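Local coordinates for protein peptide methionine sulfoxide reductase MsrA (Treponema denticola ATCC 35405, PDB 5FA9) that probably repairs oxidised proteins as a fused MsrA-MsrB enzyme, reducing both the S and R forms of methionine sulfoxide back to methionine with thioredoxin as reductant, at residues V259-F272 with G281-F293. The protein carries 2 engineered substitutions. Residues are numbered along the deposited sequence; the frame is centred on the assembly and turned at random.
Engineered in segment 281-293: Ser285 (natural residue Cys).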
loop_
_atom_site.group_PDB
_atom_site.type_symbol
_atom_site.label_atom_id
_atom_site.label_comp_id
_atom_site.label_asym_id
_atom_site.label_seq_id
_atom_site.Cartn_x
_atom_site.Cartn_y
_atom_site.Cartn_z
ATOM N N VAL B 259 -6.046 21.246 15.418
ATOM C CA VAL B 259 -6.283 21.423 13.992
ATOM C C VAL B 259 -6.624 22.875 13.674
ATOM O O VAL B 259 -7.570 23.434 14.227
ATOM C CB VAL B 259 -7.423 20.516 13.492
ATOM C CG1 VAL B 259 -7.689 20.762 12.017
ATOM C CG2 VAL B 259 -7.083 19.056 13.742
ATOM N N VAL B 260 -5.846 23.480 12.781
ATOM C CA VAL B 260 -6.065 24.868 12.387
ATOM C C VAL B 260 -6.055 25.010 10.868
ATOM O O VAL B 260 -5.371 24.261 10.170
ATOM C CB VAL B 260 -5.003 25.816 12.994
ATOM C CG1 VAL B 260 -5.102 25.834 14.513
ATOM C CG2 VAL B 260 -3.603 25.415 12.550
ATOM N N SER B 261 -6.831 25.963 10.362
ATOM C CA SER B 261 -6.865 26.241 8.932
ATOM C C SER B 261 -5.506 26.748 8.471
ATOM O O SER B 261 -4.934 27.642 9.088
ATOM C CB SER B 261 -7.952 27.268 8.604
ATOM O OG SER B 261 -9.237 26.784 8.951
ATOM N N LYS B 262 -4.985 26.170 7.394
ATOM C CA LYS B 262 -3.675 26.570 6.896
ATOM C C LYS B 262 -3.703 27.995 6.357
ATOM O O LYS B 262 -2.765 28.764 6.561
ATOM C CB LYS B 262 -3.186 25.610 5.812
ATOM C CG LYS B 262 -1.800 25.958 5.297
ATOM C CD LYS B 262 -1.234 24.879 4.398
ATOM C CE LYS B 262 0.208 25.191 4.040
ATOM N NZ LYS B 262 0.976 23.963 3.706
ATOM N N THR B 263 -4.786 28.343 5.672
ATOM C CA THR B 263 -4.932 29.676 5.107
ATOM C C THR B 263 -5.400 30.662 6.170
ATOM O O THR B 263 -4.724 31.651 6.455
ATOM C CB THR B 263 -5.923 29.688 3.930
ATOM O OG1 THR B 263 -5.412 28.878 2.865
ATOM C CG2 THR B 263 -6.130 31.107 3.426
ATOM N N GLY B 264 -6.565 30.387 6.748
ATOM C CA GLY B 264 -7.106 31.209 7.816
ATOM C C GLY B 264 -6.185 31.344 9.015
ATOM O O GLY B 264 -5.774 32.447 9.375
ATOM N N GLY B 265 -5.859 30.214 9.633
ATOM C CA GLY B 265 -5.129 30.213 10.887
ATOM C C GLY B 265 -6.103 30.026 12.031
ATOM O O GLY B 265 -5.711 29.887 13.189
ATOM N N ALA B 266 -7.388 30.017 11.691
ATOM C CA ALA B 266 -8.455 29.889 12.675
ATOM C C ALA B 266 -8.469 28.509 13.318
ATOM O O ALA B 266 -8.207 27.501 12.661
ATOM C CB ALA B 266 -9.801 30.182 12.029
ATOM N N HIS B 267 -8.775 28.474 14.611
ATOM C CA HIS B 267 -8.894 27.218 15.341
ATOM C C HIS B 267 -10.125 26.443 14.884
ATOM O O HIS B 267 -11.218 27.000 14.782
ATOM C CB HIS B 267 -8.963 27.477 16.847
ATOM C CG HIS B 267 -9.322 26.266 17.652
ATOM N ND1 HIS B 267 -8.433 25.243 17.895
ATOM C CD2 HIS B 267 -10.476 25.916 18.266
ATOM C CE1 HIS B 267 -9.022 24.313 18.626
ATOM N NE2 HIS B 267 -10.263 24.697 18.865
ATOM N N LEU B 268 -9.941 25.157 14.610
ATOM C CA LEU B 268 -11.030 24.316 14.131
ATOM C C LEU B 268 -11.405 23.252 15.157
ATOM O O LEU B 268 -12.585 22.993 15.394
ATOM C CB LEU B 268 -10.650 23.656 12.806
ATOM C CG LEU B 268 -10.229 24.614 11.691
ATOM C CD1 LEU B 268 -9.849 23.842 10.442
ATOM C CD2 LEU B 268 -11.336 25.614 11.393
ATOM N N GLY B 269 -10.393 22.641 15.763
ATOM C CA GLY B 269 -10.613 21.607 16.756
ATOM C C GLY B 269 -9.380 20.756 16.976
ATOM O O GLY B 269 -8.258 21.264 16.976
ATOM N N HIS B 270 -9.585 19.456 17.161
ATOM C CA HIS B 270 -8.479 18.537 17.397
ATOM C C HIS B 270 -8.609 17.274 16.551
ATOM O O HIS B 270 -9.708 16.896 16.149
ATOM C CB HIS B 270 -8.403 18.162 18.879
ATOM C CG HIS B 270 -8.354 19.342 19.798
ATOM N ND1 HIS B 270 -9.479 20.048 20.163
ATOM C CD2 HIS B 270 -7.314 19.940 20.426
ATOM C CE1 HIS B 270 -9.137 21.030 20.976
ATOM N NE2 HIS B 270 -7.828 20.988 21.153
ATOM N N VAL B 271 -7.479 16.625 16.290
ATOM C CA VAL B 271 -7.477 15.360 15.568
ATOM C C VAL B 271 -6.984 14.231 16.472
ATOM O O VAL B 271 -5.927 14.330 17.096
ATOM C CB VAL B 271 -6.609 15.432 14.287
ATOM C CG1 VAL B 271 -5.222 15.987 14.592
ATOM C CG2 VAL B 271 -6.523 14.066 13.620
ATOM N N PHE B 272 -7.770 13.164 16.551
ATOM C CA PHE B 272 -7.431 12.030 17.400
ATOM C C PHE B 272 -7.115 10.794 16.566
ATOM O O PHE B 272 -7.314 10.785 15.352
ATOM C CB PHE B 272 -8.570 11.738 18.377
ATOM C CG PHE B 272 -8.949 12.913 19.234
ATOM C CD1 PHE B 272 -8.293 13.154 20.430
ATOM C CD2 PHE B 272 -9.957 13.777 18.842
ATOM C CE1 PHE B 272 -8.638 14.234 21.220
ATOM C CE2 PHE B 272 -10.307 14.859 19.628
ATOM C CZ PHE B 272 -9.646 15.088 20.818
ATOM N N GLY B 281 -8.185 5.565 10.446
ATOM C CA GLY B 281 -8.078 5.579 11.894
ATOM C C GLY B 281 -7.977 6.970 12.489
ATOM O O GLY B 281 -7.688 7.123 13.675
ATOM N N LEU B 282 -8.214 7.987 11.668
ATOM C CA LEU B 282 -8.151 9.369 12.131
ATOM C C LEU B 282 -9.536 9.927 12.435
ATOM O O LEU B 282 -10.477 9.733 11.666
ATOM C CB LEU B 282 -7.456 10.251 11.093
ATOM C CG LEU B 282 -6.006 9.910 10.750
ATOM C CD1 LEU B 282 -5.576 10.623 9.476
ATOM C CD2 LEU B 282 -5.088 10.269 11.906
ATOM N N ARG B 283 -9.653 10.624 13.561
ATOM C CA ARG B 283 -10.888 11.319 13.903
ATOM C C ARG B 283 -10.650 12.818 14.026
ATOM O O ARG B 283 -10.057 13.287 14.998
ATOM C CB ARG B 283 -11.479 10.773 15.206
ATOM C CG ARG B 283 -12.698 11.548 15.696
ATOM C CD ARG B 283 -13.371 10.855 16.872
ATOM N NE ARG B 283 -12.507 10.789 18.047
ATOM C CZ ARG B 283 -12.636 11.575 19.111
ATOM N NH1 ARG B 283 -13.595 12.490 19.152
ATOM N NH2 ARG B 283 -11.806 11.444 20.138
ATOM N N TYR B 284 -11.110 13.567 13.029
ATOM C CA TYR B 284 -11.023 15.018 13.071
ATOM C C TYR B 284 -12.240 15.596 13.782
ATOM O O TYR B 284 -13.324 15.679 13.204
ATOM C CB TYR B 284 -10.906 15.596 11.659
ATOM C CG TYR B 284 -9.563 15.363 11.006
ATOM C CD1 TYR B 284 -9.269 14.155 10.385
ATOM C CD2 TYR B 284 -8.587 16.353 11.008
ATOM C CE1 TYR B 284 -8.041 13.940 9.785
ATOM C CE2 TYR B 284 -7.359 16.145 10.412
ATOM C CZ TYR B 284 -7.091 14.938 9.802
ATOM O OH TYR B 284 -5.868 14.731 9.208
ATOM N N SER B 285 -12.057 15.992 15.036
ATOM C CA SER B 285 -13.138 16.585 15.812
ATOM C C SER B 285 -13.149 18.094 15.603
ATOM O O SER B 285 -12.254 18.801 16.064
ATOM C CB SER B 285 -12.990 16.247 17.296
ATOM O OG SER B 285 -14.186 16.523 18.005
ATOM N N ILE B 286 -14.166 18.579 14.899
ATOM C CA ILE B 286 -14.216 19.979 14.491
ATOM C C ILE B 286 -15.480 20.665 14.995
ATOM O O ILE B 286 -16.578 20.120 14.883
ATOM C CB ILE B 286 -14.149 20.114 12.954
ATOM C CG1 ILE B 286 -12.960 19.329 12.397
ATOM C CG2 ILE B 286 -14.073 21.577 12.542
ATOM C CD1 ILE B 286 -11.617 19.824 12.887
ATOM N N ASN B 287 -15.319 21.857 15.557
ATOM C CA ASN B 287 -16.458 22.660 15.983
ATOM C C ASN B 287 -17.304 23.085 14.787
ATOM O O ASN B 287 -16.781 23.613 13.805
ATOM C CB ASN B 287 -15.990 23.895 16.757
ATOM C CG ASN B 287 -15.210 23.539 18.009
ATOM O OD1 ASN B 287 -15.790 23.208 19.043
ATOM N ND2 ASN B 287 -13.887 23.612 17.922
ATOM N N GLY B 288 -18.607 22.842 14.871
ATOM C CA GLY B 288 -19.529 23.247 13.826
ATOM C C GLY B 288 -19.551 24.748 13.612
ATOM O O GLY B 288 -19.769 25.222 12.497
ATOM N N ALA B 289 -19.321 25.495 14.689
ATOM C CA ALA B 289 -19.310 26.953 14.639
ATOM C C ALA B 289 -18.197 27.485 13.740
ATOM O O ALA B 289 -18.263 28.617 13.258
ATOM C CB ALA B 289 -19.173 27.525 16.042
ATOM N N ALA B 290 -17.172 26.666 13.524
ATOM C CA ALA B 290 -16.043 27.056 12.688
ATOM C C ALA B 290 -16.294 26.734 11.217
ATOM O O ALA B 290 -15.488 27.081 10.352
ATOM C CB ALA B 290 -14.772 26.371 13.168
ATOM N N LEU B 291 -17.410 26.070 10.935
ATOM C CA LEU B 291 -17.695 25.614 9.578
ATOM C C LEU B 291 -18.954 26.239 8.982
ATOM O O LEU B 291 -19.894 26.585 9.696
ATOM C CB LEU B 291 -17.825 24.088 9.552
ATOM C CG LEU B 291 -16.644 23.295 10.113
ATOM C CD1 LEU B 291 -16.961 21.806 10.132
ATOM C CD2 LEU B 291 -15.380 23.571 9.313
ATOM N N ARG B 292 -18.948 26.383 7.660
ATOM C CA ARG B 292 -20.132 26.774 6.906
ATOM C C ARG B 292 -20.441 25.717 5.850
ATOM O O ARG B 292 -19.634 25.478 4.952
ATOM C CB ARG B 292 -19.929 28.141 6.251
ATOM C CG ARG B 292 -21.100 28.598 5.398
ATOM C CD ARG B 292 -20.857 29.994 4.842
ATOM N NE ARG B 292 -21.523 30.201 3.559
ATOM C CZ ARG B 292 -20.885 30.315 2.399
ATOM N NH1 ARG B 292 -19.561 30.243 2.361
ATOM N NH2 ARG B 292 -21.566 30.502 1.278
ATOM N N PHE B 293 -21.607 25.088 5.957
ATOM C CA PHE B 293 -21.973 24.016 5.038
ATOM C C PHE B 293 -22.516 24.544 3.715
ATOM O O PHE B 293 -23.354 25.446 3.685
ATOM C CB PHE B 293 -23.001 23.082 5.680
ATOM C CG PHE B 293 -23.476 21.987 4.768
ATOM C CD1 PHE B 293 -22.665 20.899 4.491
ATOM C CD2 PHE B 293 -24.735 22.042 4.191
ATOM C CE1 PHE B 293 -23.098 19.888 3.652
ATOM C CE2 PHE B 293 -25.174 21.034 3.352
ATOM C CZ PHE B 293 -24.354 19.957 3.083
HETATM O O HOH W 1 -11.848 23.090 19.892
#
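Strands 267-272 and 283-286 run antiparallel, their axes 4.6 Å apart at closest approach and 165° between directions, with His270 and Phe272 forming hydrogen-bonded pairs with Ser285 and Arg283. They make a beta hairpin in the antiparallel sheet of the MsrB (SelR) domain. Near its N-terminal end strand 267-272 carries a classic beta bulge, Leu268 and Gly269 both facing Val259 on the next strand. At the non-hydrogen-bonded pair between those two bonded ones, Val271 lies alongside Tyr284, and Val271 CG2 sits 3.8 Å from the Tyr284 ring centroid, almost on the ring normal, a CH-pi contact over the face. Val259 extends this apolar side, its CG2 approaching Tyr284 CD2 and its CG1 meeting Ile286 CD1, while the Tyr284 hydroxyl bonds Tyr246. The other side of the sheet holds Phe272 and Arg283. With CG anti to the backbone N and a bend at chi3 (64°), the arginine lays its guanidinium nearly flat over one face of the phenyl ring, planes 7° apart, with Arg283 NH2 3.2 Å from Phe272 CD2 near the rim. A salt bridge from Arg283 NE to Asp274 helps fix this rotation. Engineered Ser285, cysteine in the natural protein, places CB 3.8 Å from Phe272 CE2, at the edge in the ring plane. At the bulge, Leu268 packs its CB on Ile286 CD1 and its CD2 on Ala290 CB. Leu268 O is gripped twice by Asn287: its backbone N donates at 3.0 Å, nearly in line with C=O, whereas ND2 comes from above the carbonyl plane. Asn287 OD1 accepts from Glu194 N, tying down the amide's other end. His267 ND1 bonds Glu258 OE2, and its NE2 makes a short contact with a water oxygen to which Asn287 ND2 donates at 2.9 Å.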